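Local structure of protein tudor (Drosophila melanogaster, 3NTK) at residues A56-D61 against N87-Q92; V63-Q68 against V80-F85. The protein binds methylarginine-bearing partners such as the Piwi protein Aubergine, here through its last extended Tudor domain, and is required to form primordial germ cells. All coordinates share one frame; numbering follows the deposited sequence.

Interaction 1: residues A56-D61 against N87-Q92; sequences AQFPED and NNAVTQ
The end of strand 56-58 crosses strand 87-91 at 108°, and their backbones come nearest at Pro-59 and Thr-91, whose CA atoms lie 6.5 Å apart. These are the first and last of four antiparallel strands in the SH3-like Tudor barrel, and the contact lies where they meet; the backbones of Gln-57 and Gln-93 bond just beyond. Thr-91 makes the polar link: its hydroxyl OG1 donates to Gln-57 O over 2.8 Å, in the carbonyl plane. Its chi1 of -177° places OG1 beside its own carbonyl carbon and turns CG2 to the methyl of Ala-56. Pro-59 leans over the strand, CG 3.4 Å from Val-90 O.

Phe-58 starts out away from 87-92, but its ring swings back. Its CE1 rests 3.6 Å from Ala-89 CB, and a backbone bond from Asp-61 N to Phe-58 O closes the turn, in which Glu-60 CB lies over the ring face opposite Asn-87. The positions of Phe-58 and Asn-87 are consistent with a place in the methylarginine cage of extended Tudor domains. With the amide plane 70° from the ring, Asn-87 ND2 sits over the face, displaced toward the rim, 3.4 Å from Phe-58 CZ.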
loop_
_atom_site.group_PDB
_atom_site.type_symbol
_atom_site.label_atom_id
_atom_site.label_comp_id
_atom_site.label_asym_id
_atom_site.label_seq_id
_atom_site.Cartn_x
_atom_site.Cartn_y
_atom_site.Cartn_z
ATOM N N ALA A 56 -1.746 2.449 14.561
ATOM C CA ALA A 56 -1.408 1.135 15.078
ATOM C C ALA A 56 0.068 0.818 14.880
ATOM O O ALA A 56 0.701 1.292 13.937
ATOM C CB ALA A 56 -2.272 0.074 14.397
ATOM N N GLN A 57 0.615 0.006 15.774
ATOM C CA GLN A 57 2.018 -0.348 15.681
ATOM C C GLN A 57 2.222 -1.634 14.890
ATOM O O GLN A 57 1.545 -2.631 15.119
ATOM C CB GLN A 57 2.611 -0.502 17.084
ATOM C CG GLN A 57 4.093 -0.808 17.084
ATOM C CD GLN A 57 4.660 -0.893 18.487
ATOM O OE1 GLN A 57 4.196 -1.682 19.311
ATOM N NE2 GLN A 57 5.665 -0.074 18.766
ATOM N N PHE A 58 3.151 -1.587 13.945
ATOM C CA PHE A 58 3.493 -2.746 13.126
ATOM C C PHE A 58 4.548 -3.491 13.945
ATOM O O PHE A 58 5.671 -3.019 14.084
ATOM C CB PHE A 58 4.077 -2.271 11.790
ATOM C CG PHE A 58 4.441 -3.384 10.842
ATOM C CD1 PHE A 58 3.771 -4.601 10.872
ATOM C CD2 PHE A 58 5.416 -3.183 9.873
ATOM C CE1 PHE A 58 4.067 -5.607 9.943
ATOM C CE2 PHE A 58 5.721 -4.181 8.937
ATOM C CZ PHE A 58 5.044 -5.391 8.974
ATOM N N PRO A 59 4.188 -4.657 14.504
ATOM C CA PRO A 59 5.076 -5.491 15.328
ATOM C C PRO A 59 6.454 -5.776 14.745
ATOM O O PRO A 59 7.443 -5.849 15.472
ATOM C CB PRO A 59 4.267 -6.770 15.517
ATOM C CG PRO A 59 2.854 -6.275 15.496
ATOM C CD PRO A 59 2.883 -5.317 14.330
ATOM N N GLU A 60 6.512 -5.944 13.430
ATOM C CA GLU A 60 7.761 -6.250 12.746
ATOM C C GLU A 60 8.715 -5.060 12.696
ATOM O O GLU A 60 9.937 -5.226 12.677
ATOM C CB GLU A 60 7.450 -6.715 11.324
ATOM C CG GLU A 60 8.642 -7.224 10.547
ATOM C CD GLU A 60 8.289 -7.527 9.106
ATOM O OE1 GLU A 60 7.369 -8.341 8.879
ATOM O OE2 GLU A 60 8.927 -6.946 8.204
ATOM N N ASP A 61 8.146 -3.861 12.694
ATOM C CA ASP A 61 8.921 -2.628 12.607
ATOM C C ASP A 61 8.887 -1.845 13.919
ATOM O O ASP A 61 9.784 -1.051 14.206
ATOM C CB ASP A 61 8.334 -1.773 11.476
ATOM C CG ASP A 61 9.386 -1.001 10.714
ATOM O OD1 ASP A 61 10.461 -1.575 10.431
ATOM O OD2 ASP A 61 9.130 0.175 10.379
ATOM N N ASN A 87 0.180 -2.959 3.525
ATOM C CA ASN A 87 0.368 -4.255 4.174
ATOM C C ASN A 87 -0.577 -4.485 5.352
ATOM O O ASN A 87 -1.037 -3.534 5.984
ATOM C CB ASN A 87 1.821 -4.419 4.627
ATOM C CG ASN A 87 2.190 -3.473 5.753
ATOM O OD1 ASN A 87 1.989 -2.263 5.654
ATOM N ND2 ASN A 87 2.733 -4.022 6.834
ATOM N N ASN A 88 -0.860 -5.753 5.644
ATOM C CA ASN A 88 -1.726 -6.106 6.762
ATOM C C ASN A 88 -0.916 -6.816 7.837
ATOM O O ASN A 88 0.071 -7.490 7.544
ATOM C CB ASN A 88 -2.858 -7.023 6.297
ATOM C CG ASN A 88 -3.865 -6.306 5.428
ATOM O OD1 ASN A 88 -3.498 -5.612 4.488
ATOM N ND2 ASN A 88 -5.142 -6.474 5.736
ATOM N N ALA A 89 -1.341 -6.664 9.084
ATOM C CA ALA A 89 -0.649 -7.297 10.195
ATOM C C ALA A 89 -1.550 -7.333 11.413
ATOM O O ALA A 89 -2.484 -6.541 11.531
ATOM C CB ALA A 89 0.623 -6.530 10.515
ATOM N N VAL A 90 -1.273 -8.273 12.309
ATOM C CA VAL A 90 -2.040 -8.411 13.537
ATOM C C VAL A 90 -1.267 -7.635 14.591
ATOM O O VAL A 90 -0.053 -7.793 14.711
ATOM C CB VAL A 90 -2.138 -9.887 13.977
ATOM C CG1 VAL A 90 -2.868 -9.985 15.310
ATOM C CG2 VAL A 90 -2.861 -10.701 12.911
ATOM N N THR A 91 -1.964 -6.788 15.340
ATOM C CA THR A 91 -1.315 -5.987 16.372
ATOM C C THR A 91 -2.213 -5.810 17.590
ATOM O O THR A 91 -3.400 -6.110 17.541
ATOM C CB THR A 91 -0.925 -4.594 15.825
ATOM O OG1 THR A 91 -0.235 -3.854 16.841
ATOM C CG2 THR A 91 -2.163 -3.820 15.393
ATOM N N GLN A 92 -1.634 -5.334 18.687
ATOM C CA GLN A 92 -2.379 -5.110 19.922
ATOM C C GLN A 92 -2.235 -3.667 20.382
ATOM O O GLN A 92 -2.868 -3.257 21.352
ATOM C CB GLN A 92 -1.858 -6.018 21.042
ATOM C CG GLN A 92 -2.046 -7.502 20.811
ATOM C CD GLN A 92 -1.581 -8.324 21.999
ATOM O OE1 GLN A 92 -0.419 -8.254 22.396
ATOM N NE2 GLN A 92 -2.491 -9.104 22.573
#

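Interaction 2: residues V63-Q68 against V80-F85; sequences VFYRAQ and VHFIDF
Arg-66 and Asp-84 form the dense, buried end of this contact, where the guanidinium meets the carboxylate side-on. Arg-66 NE reaches Asp-84 OD2 and Arg-66 NH2 reaches Asp-84 OD1, each over 2.9 Å and nearly straight. Both oxygens use their syn lone pairs, and the two flat groups are only 18° from coplanar. A bend at chi3 (-65°) turns the arginine into this position, while Ile-83 CD1 lies over one guanidinium face. Tyr-107 N also bonds Asp-84 OD1, and the carbonyls of Leu-101, Pro-104 and Ala-105 take further guanidinium N-H groups, so both partners of the salt bridge have further backbone hydrogen bonds.

Strands 63-68 and 80-82 belong to an antiparallel beta hairpin of the Tudor domain, with Gln-68 and His-81 as a hydrogen-bonded pair: Gln-68 N donates to His-81 O at 3.0 Å, and His-81 N returns a bond to Gln-68 O. Beyond this pair the chain turns away at Ile-83, the backbones diverge and two waters mediate between them. One links Arg-66 O to Asp-84 N; the other links Arg-66 N to Asp-84 OD2.

Toward the more exposed side the contact becomes aromatic. Tyr-65 turns its edge to the face of Phe-82 in a T-shaped pair, centroids 5.4 Å apart and planes at 67°, while Val-80 CG2 backs the opposite face of Phe-82. Tyr-65 CE1 lies over one face of the Phe-85 ring, the two rings oblique, with Phe-85 CE1 3.5 Å from Tyr-65 CD1. Tyr-65 thus lies between Phe-82 and Phe-85, a cluster consistent with the aromatic cage that receives methylarginine in extended Tudor domains. The phenol oxygen of Tyr-65 is hydrogen-bonded to Asp-61 OD2.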
loop_
_atom_site.group_PDB
_atom_site.type_symbol
_atom_site.label_atom_id
_atom_site.label_comp_id
_atom_site.label_asym_id
_atom_site.label_seq_id
_atom_site.Cartn_x
_atom_site.Cartn_y
_atom_site.Cartn_z
ATOM N N VAL A 63 7.003 0.441 14.525
ATOM C CA VAL A 63 6.702 1.824 14.165
ATOM C C VAL A 63 5.182 2.009 14.109
ATOM O O VAL A 63 4.466 1.074 13.773
ATOM C CB VAL A 63 7.288 2.164 12.774
ATOM C CG1 VAL A 63 6.899 3.580 12.372
ATOM C CG2 VAL A 63 8.803 2.010 12.797
ATOM N N PHE A 64 4.691 3.197 14.453
ATOM C CA PHE A 64 3.251 3.453 14.394
ATOM C C PHE A 64 2.860 4.045 13.035
ATOM O O PHE A 64 3.519 4.960 12.533
ATOM C CB PHE A 64 2.808 4.400 15.516
ATOM C CG PHE A 64 2.706 3.737 16.861
ATOM C CD1 PHE A 64 3.807 3.676 17.707
ATOM C CD2 PHE A 64 1.516 3.141 17.267
ATOM C CE1 PHE A 64 3.728 3.029 18.939
ATOM C CE2 PHE A 64 1.427 2.491 18.498
ATOM C CZ PHE A 64 2.538 2.437 19.334
ATOM N N TYR A 65 1.781 3.519 12.455
ATOM C CA TYR A 65 1.279 3.966 11.151
ATOM C C TYR A 65 -0.241 4.150 11.185
ATOM O O TYR A 65 -0.922 3.632 12.082
ATOM C CB TYR A 65 1.547 2.906 10.076
ATOM C CG TYR A 65 2.984 2.505 9.862
ATOM C CD1 TYR A 65 3.870 3.343 9.185
ATOM C CD2 TYR A 65 3.448 1.268 10.299
ATOM C CE1 TYR A 65 5.190 2.950 8.941
ATOM C CE2 TYR A 65 4.766 0.867 10.064
ATOM C CZ TYR A 65 5.626 1.710 9.384
ATOM O OH TYR A 65 6.921 1.308 9.143
ATOM N N ARG A 66 -0.773 4.863 10.193
ATOM C CA ARG A 66 -2.223 5.030 10.105
ATOM C C ARG A 66 -2.727 3.643 9.730
ATOM O O ARG A 66 -2.129 2.958 8.890
ATOM C CB ARG A 66 -2.615 6.042 9.015
ATOM C CG ARG A 66 -2.181 7.483 9.300
ATOM C CD ARG A 66 -3.019 8.487 8.508
ATOM N NE ARG A 66 -2.821 8.355 7.067
ATOM C CZ ARG A 66 -3.525 9.011 6.149
ATOM N NH1 ARG A 66 -4.485 9.852 6.516
ATOM N NH2 ARG A 66 -3.268 8.826 4.858
ATOM N N ALA A 67 -3.831 3.224 10.335
ATOM C CA ALA A 67 -4.346 1.898 10.064
ATOM C C ALA A 67 -5.864 1.797 10.133
ATOM O O ALA A 67 -6.528 2.571 10.830
ATOM C CB ALA A 67 -3.723 0.908 11.046
ATOM N N GLN A 68 -6.404 0.844 9.388
ATOM C CA GLN A 68 -7.832 0.592 9.397
ATOM C C GLN A 68 -8.025 -0.833 9.891
ATOM O O GLN A 68 -7.404 -1.770 9.383
ATOM C CB GLN A 68 -8.447 0.738 7.998
ATOM C CG GLN A 68 -9.932 0.396 7.988
ATOM C CD GLN A 68 -10.601 0.654 6.653
ATOM O OE1 GLN A 68 -10.123 0.208 5.612
ATOM N NE2 GLN A 68 -11.721 1.367 6.681
ATOM N N VAL A 80 -5.046 -5.412 11.051
ATOM C CA VAL A 80 -5.196 -4.083 10.489
ATOM C C VAL A 80 -4.541 -3.973 9.127
ATOM O O VAL A 80 -3.721 -4.806 8.744
ATOM C CB VAL A 80 -4.577 -3.005 11.408
ATOM C CG1 VAL A 80 -5.184 -3.101 12.800
ATOM C CG2 VAL A 80 -3.060 -3.172 11.468
ATOM N N HIS A 81 -4.928 -2.937 8.399
ATOM C CA HIS A 81 -4.370 -2.655 7.092
ATOM C C HIS A 81 -3.731 -1.280 7.191
ATOM O O HIS A 81 -4.407 -0.298 7.511
ATOM C CB HIS A 81 -5.465 -2.631 6.028
ATOM C CG HIS A 81 -4.953 -2.359 4.650
ATOM N ND1 HIS A 81 -5.020 -1.115 4.061
ATOM C CD2 HIS A 81 -4.324 -3.163 3.760
ATOM C CE1 HIS A 81 -4.457 -1.165 2.867
ATOM N NE2 HIS A 81 -4.026 -2.397 2.660
ATOM N N PHE A 82 -2.426 -1.208 6.944
ATOM C CA PHE A 82 -1.721 0.066 7.001
ATOM C C PHE A 82 -1.966 0.772 5.674
ATOM O O PHE A 82 -1.324 0.489 4.661
ATOM C CB PHE A 82 -0.240 -0.188 7.269
ATOM C CG PHE A 82 0.015 -0.795 8.622
ATOM C CD1 PHE A 82 -0.226 -0.060 9.780
ATOM C CD2 PHE A 82 0.464 -2.106 8.743
ATOM C CE1 PHE A 82 -0.023 -0.626 11.045
ATOM C CE2 PHE A 82 0.668 -2.678 10.000
ATOM C CZ PHE A 82 0.424 -1.934 11.151
ATOM N N ILE A 83 -2.919 1.694 5.693
ATOM C CA ILE A 83 -3.336 2.394 4.487
ATOM C C ILE A 83 -2.273 3.118 3.672
ATOM O O ILE A 83 -2.436 3.298 2.465
ATOM C CB ILE A 83 -4.468 3.389 4.794
ATOM C CG1 ILE A 83 -3.968 4.494 5.727
ATOM C CG2 ILE A 83 -5.648 2.641 5.418
ATOM C CD1 ILE A 83 -4.976 5.625 5.896
ATOM N N ASP A 84 -1.187 3.536 4.305
ATOM C CA ASP A 84 -0.166 4.248 3.552
ATOM C C ASP A 84 0.935 3.332 3.030
ATOM O O ASP A 84 1.787 3.767 2.261
ATOM C CB ASP A 84 0.431 5.370 4.402
ATOM C CG ASP A 84 -0.623 6.368 4.859
ATOM O OD1 ASP A 84 -1.488 6.726 4.027
ATOM O OD2 ASP A 84 -0.590 6.790 6.037
ATOM N N PHE A 85 0.897 2.063 3.423
ATOM C CA PHE A 85 1.925 1.119 2.989
ATOM C C PHE A 85 1.404 -0.177 2.380
ATOM O O PHE A 85 2.184 -1.039 1.965
ATOM C CB PHE A 85 2.879 0.835 4.151
ATOM C CG PHE A 85 3.633 2.050 4.606
ATOM C CD1 PHE A 85 3.040 2.976 5.459
ATOM C CD2 PHE A 85 4.910 2.311 4.119
ATOM C CE1 PHE A 85 3.704 4.146 5.817
ATOM C CE2 PHE A 85 5.582 3.475 4.468
ATOM C CZ PHE A 85 4.977 4.397 5.320
HETATM O O HOH W 1 -0.214 3.309 6.921
HETATM O O HOH W 2 0.962 5.818 7.972
#

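How the interactions relate
After strands 4-11 and 16-21 and helix 25-38, the chain enters this sheet at strand 53-58, turns through residues 59-62 and runs back along strand 63-72. Strand 78-82 then closes the inner loop at interaction 2, and strand 87-95 closes the outer one at interaction 1, so interaction 2 is nested within interaction 1. The two contacts lie about 8 Å apart between centres and share one sheet: probable backbone hydrogen bonds join Ala-56 N to Tyr-65 O and Val-80 N to Ala-89 O. Phe-58 and Asn-87 of interaction 1 adjoin Phe-82 of interaction 2, joining the outer strands to the aromatic cluster; interaction 2 also reaches helix 25-38, whose Met-31 is touched by both Arg-66 and Asp-84.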